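Local coordinates for protein putative epimerase (Burkholderia cenocepacia, PDB 4LW8) that probably acts as an NAD(P)-dependent epimerase or dehydratase on nucleotide sugars in LPS O-antigen biosynthesis, at residues A79-A84 with S122-R127; N116-L121 with K172-R177. All blocks are in the same frame, centred on the assembly; numbering follows the deposited sequence.

Contact 1: residues A79-A84 with S122-R127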
# COMPACT_ATOMS: atom_id res chain seq x y z
N ALA A 79 4.11 -3.71 25.51
CA ALA A 79 4.84 -3.95 26.75
C ALA A 79 6.34 -3.72 26.60
O ALA A 79 6.98 -3.16 27.50
CB ALA A 79 4.57 -5.35 27.27
N ALA A 80 6.91 -4.14 25.47
CA ALA A 80 8.33 -3.88 25.20
C ALA A 80 8.63 -2.38 25.10
O ALA A 80 9.62 -1.90 25.65
CB ALA A 80 8.77 -4.59 23.91
N ALA A 81 7.78 -1.64 24.40
CA ALA A 81 7.97 -0.21 24.23
C ALA A 81 7.87 0.53 25.55
O ALA A 81 8.65 1.44 25.84
CB ALA A 81 6.96 0.36 23.26
N ALA A 82 6.88 0.14 26.35
CA ALA A 82 6.64 0.81 27.63
C ALA A 82 7.80 0.58 28.61
O ALA A 82 8.08 1.42 29.46
CB ALA A 82 5.31 0.36 28.23
N ASP A 83 8.46 -0.56 28.47
CA ASP A 83 9.63 -0.91 29.28
C ASP A 83 10.85 -0.16 28.76
O ASP A 83 11.62 0.42 29.53
CB ASP A 83 9.85 -2.43 29.22
CG ASP A 83 10.89 -2.94 30.23
OD1 ASP A 83 11.16 -2.28 31.25
OD2 ASP A 83 11.46 -4.03 29.99
N ALA A 84 11.04 -0.19 27.44
CA ALA A 84 12.18 0.45 26.80
C ALA A 84 12.14 1.99 26.91
O ALA A 84 13.17 2.63 27.06
CB ALA A 84 12.27 0.02 25.33
N SER A 122 2.91 5.37 20.42
CA SER A 122 1.93 6.43 20.56
C SER A 122 1.24 6.37 21.93
O SER A 122 0.78 7.38 22.46
CB SER A 122 0.90 6.35 19.42
OG SER A 122 -0.02 7.42 19.47
N GLY A 123 1.17 5.18 22.50
CA GLY A 123 0.53 5.01 23.78
C GLY A 123 1.43 5.28 24.98
O GLY A 123 0.97 5.24 26.11
N LEU A 124 2.71 5.57 24.73
CA LEU A 124 3.64 5.86 25.82
C LEU A 124 3.31 7.19 26.49
O LEU A 124 2.79 8.10 25.85
CB LEU A 124 5.08 5.90 25.32
CG LEU A 124 5.64 4.61 24.74
CD1 LEU A 124 7.11 4.79 24.37
CD2 LEU A 124 5.46 3.49 25.74
N ASP A 125 3.63 7.28 27.77
CA ASP A 125 3.47 8.52 28.53
C ASP A 125 4.36 9.60 27.94
O ASP A 125 3.97 10.76 27.82
CB ASP A 125 3.82 8.30 30.01
CG ASP A 125 2.81 7.41 30.73
OD1 ASP A 125 1.66 7.30 30.25
OD2 ASP A 125 3.16 6.84 31.78
N ARG A 126 5.58 9.21 27.59
CA ARG A 126 6.49 10.11 26.92
C ARG A 126 6.78 9.52 25.55
O ARG A 126 7.35 8.43 25.45
CB ARG A 126 7.78 10.31 27.73
CG ARG A 126 8.61 11.52 27.31
CD ARG A 126 10.00 11.50 27.96
NE ARG A 126 10.92 10.65 27.20
CZ ARG A 126 11.38 9.47 27.61
NH1 ARG A 126 11.02 9.00 28.80
NH2 ARG A 126 12.20 8.77 26.84
N ARG A 127 6.39 10.22 24.49
CA ARG A 127 6.58 9.70 23.15
C ARG A 127 7.99 10.02 22.69
O ARG A 127 8.56 11.02 23.12
CB ARG A 127 5.53 10.28 22.20
CG ARG A 127 4.14 9.67 22.40
CD ARG A 127 3.07 10.50 21.70
NE ARG A 127 1.72 9.97 21.90
CZ ARG A 127 0.61 10.60 21.55
NH1 ARG A 127 0.68 11.80 20.97
NH2 ARG A 127 -0.58 10.05 21.77
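Leu-124 reaches from the loop that follows helix 103-122 to the last turns of helix 74-84, where it meets Ala-81 and Ala-82. Its CB leaves the backbone in the direction of the helix. At the first torsion CG stands anti to the carbonyl carbon (chi1 -63°), which sends the branched end onward to the helix surface. There Leu-124 CD2 settles against the backbone of Ala-82, 3.5 Å from its CA and 3.7 Å from its N, and also lies 4.0 Å from the Ala-82 CB methyl. Ala-81 O is flanked by both methyls, 3.8 Å from Leu-124 CD2 and 4.0 Å from Leu-124 CD1. The Ala-81 CB, although directed at the loop, stays 4.3 Å from Leu-124 CD2. With 105 Å² buried in total, this is small van der Waals packing of one leucine on the backbone and methyl groups of two alanines. Within 122-127, Arg-127 NE reaches back to Ser-122 O, at the end of the helix, and donates to it at 2.8 Å, the acceptor lying near the guanidinium plane. The site lies in the Rossmann-type domain, between the C-terminal end of helix 74-84, which leads to strand 88-91, and the loop that carries helix 103-122 into strand 130-134, the parallel neighbour of 88-91.

Contact 2: residues N116-L121 with K172-R177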
# COMPACT_ATOMS: atom_id res chain seq x y z
N ASN A 116 1.73 -1.92 14.53
CA ASN A 116 1.81 -2.31 15.93
C ASN A 116 2.87 -1.54 16.69
O ASN A 116 2.64 -1.14 17.83
CB ASN A 116 2.08 -3.80 16.07
CG ASN A 116 0.92 -4.65 15.64
OD1 ASN A 116 -0.20 -4.16 15.54
ND2 ASN A 116 1.17 -5.92 15.42
N LEU A 117 4.01 -1.33 16.05
CA LEU A 117 5.09 -0.53 16.64
C LEU A 117 4.64 0.91 16.90
O LEU A 117 4.88 1.45 17.98
CB LEU A 117 6.32 -0.53 15.73
CG LEU A 117 7.42 0.48 16.12
CD1 LEU A 117 8.05 0.13 17.50
CD2 LEU A 117 8.50 0.55 15.03
N LEU A 118 4.01 1.54 15.90
CA LEU A 118 3.58 2.93 16.03
C LEU A 118 2.52 3.07 17.12
O LEU A 118 2.57 4.00 17.92
CB LEU A 118 3.06 3.48 14.68
CG LEU A 118 4.11 3.48 13.56
CD1 LEU A 118 3.52 3.91 12.24
CD2 LEU A 118 5.32 4.38 13.91
N ALA A 119 1.58 2.13 17.17
CA ALA A 119 0.55 2.14 18.22
C ALA A 119 1.17 2.03 19.61
O ALA A 119 0.72 2.69 20.56
CB ALA A 119 -0.48 1.02 18.00
N ALA A 120 2.18 1.18 19.74
CA ALA A 120 2.89 0.99 21.00
C ALA A 120 3.59 2.29 21.44
O ALA A 120 3.52 2.68 22.61
CB ALA A 120 3.90 -0.15 20.88
N LEU A 121 4.26 2.95 20.50
CA LEU A 121 4.97 4.19 20.83
C LEU A 121 4.00 5.31 21.17
O LEU A 121 4.20 6.08 22.11
CB LEU A 121 5.89 4.60 19.68
CG LEU A 121 6.96 3.55 19.30
CD1 LEU A 121 7.64 3.93 18.00
CD2 LEU A 121 7.98 3.46 20.43
N LYS A 172 2.12 7.25 7.97
CA LYS A 172 1.76 8.65 7.97
C LYS A 172 0.44 8.91 8.67
O LYS A 172 0.15 10.05 9.02
CB LYS A 172 1.73 9.19 6.53
CG LYS A 172 3.13 9.22 5.90
CD LYS A 172 3.12 9.83 4.49
CE LYS A 172 4.55 10.06 4.01
NZ LYS A 172 4.63 10.74 2.69
N LEU A 173 -0.37 7.87 8.90
CA LEU A 173 -1.61 8.05 9.66
C LEU A 173 -1.30 8.42 11.12
O LEU A 173 -2.15 8.93 11.82
CB LEU A 173 -2.48 6.80 9.61
CG LEU A 173 -2.84 6.27 8.21
CD1 LEU A 173 -3.67 5.00 8.29
CD2 LEU A 173 -3.58 7.34 7.40
N TRP A 174 -0.07 8.16 11.56
CA TRP A 174 0.34 8.41 12.95
C TRP A 174 1.10 9.74 13.11
O TRP A 174 1.61 10.03 14.19
CB TRP A 174 1.19 7.23 13.45
CG TRP A 174 0.38 5.97 13.49
CD1 TRP A 174 0.14 5.10 12.45
CD2 TRP A 174 -0.34 5.46 14.61
NE1 TRP A 174 -0.67 4.08 12.86
CE2 TRP A 174 -0.98 4.27 14.19
CE3 TRP A 174 -0.49 5.87 15.95
CZ2 TRP A 174 -1.77 3.50 15.05
CZ3 TRP A 174 -1.28 5.11 16.80
CH2 TRP A 174 -1.91 3.94 16.35
N ALA A 175 1.15 10.54 12.05
CA ALA A 175 1.98 11.74 12.03
C ALA A 175 1.54 12.77 13.08
O ALA A 175 2.35 13.57 13.53
CB ALA A 175 1.97 12.39 10.64
N ASP A 176 0.27 12.74 13.46
CA ASP A 176 -0.23 13.69 14.47
C ASP A 176 0.21 13.28 15.88
O ASP A 176 0.08 14.06 16.83
CB ASP A 176 -1.76 13.79 14.40
CG ASP A 176 -2.45 12.42 14.51
OD1 ASP A 176 -1.83 11.39 14.16
OD2 ASP A 176 -3.63 12.38 14.96
N ARG A 177 0.72 12.06 16.02
CA ARG A 177 1.07 11.54 17.34
C ARG A 177 2.56 11.29 17.51
O ARG A 177 3.07 11.30 18.63
CB ARG A 177 0.28 10.24 17.61
CG ARG A 177 -1.16 10.52 18.08
CD ARG A 177 -2.11 9.36 17.76
NE ARG A 177 -2.40 9.24 16.33
CZ ARG A 177 -3.23 8.35 15.80
NH1 ARG A 177 -3.86 7.48 16.58
NH2 ARG A 177 -3.44 8.33 14.49
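Trp-174 and Leu-118 form the heart of this buried contact, which lies where the loop 172-177 leaves helix 159-172. At its start, Lys-172 O accepts a hydrogen bond from Ala-175 N, closing a type I beta turn with Leu-173 and Trp-174 in its middle. Leu-173 turns to another partner, Asp-159 of the second subunit. Next comes Trp-174: with chi1 at -64° its CG lies beside the backbone N, and chi2 at 84° turns the ring face to Leu-118. Leu-118 CB sits 3.9 Å from the centroid of the five-membered ring, only 9° off its normal, a CH-pi contact over the face; Leu-118 CD1 comes to 3.6 Å from Trp-174 CD1 at the pyrrole end. At the far end of the indole, Trp-174 CH2 lies 3.6 Å from both CA and CB of Ala-119. In the Rossmann fold, helices such as 103-122 and 159-172 pack beside the central parallel sheet, and this indole packs between helix 103-122 and the exit loop of 159-172, which leads into strand 180-189. Farther on, Arg-177 NE donates a hydrogen bond to Asp-176 OD1 at 3.1 Å, part of a salt bridge, from above the carboxylate plane. The Arg-177 guanidinium lies against the indole face opposite Leu-118, with Trp-174 CE3 3.7 Å above the guanidinium plane and over its centre.

Following the chain from the N terminus, residues 79-84 come first, at the end of helix 74-84. Strand 88-91 and helix 103-122 follow; the latter supplies 116-121 and then runs directly into 122-127, where contact 1 closes its loop of 37 intervening residues. After strand 130-134 and helix 159-172, segment 172-177 closes contact 2 across 50 residues. Their segments alternate, so the loops cross. The centres are 12 Å apart, and the contacts touch: Ser-122 CB lies 3.6 Å from Trp-174 CZ3, and Arg-127 packs on Arg-177. Helix 103-122 and its exit loop thereby link helix 74-84 to the loop preceding strand 180-189.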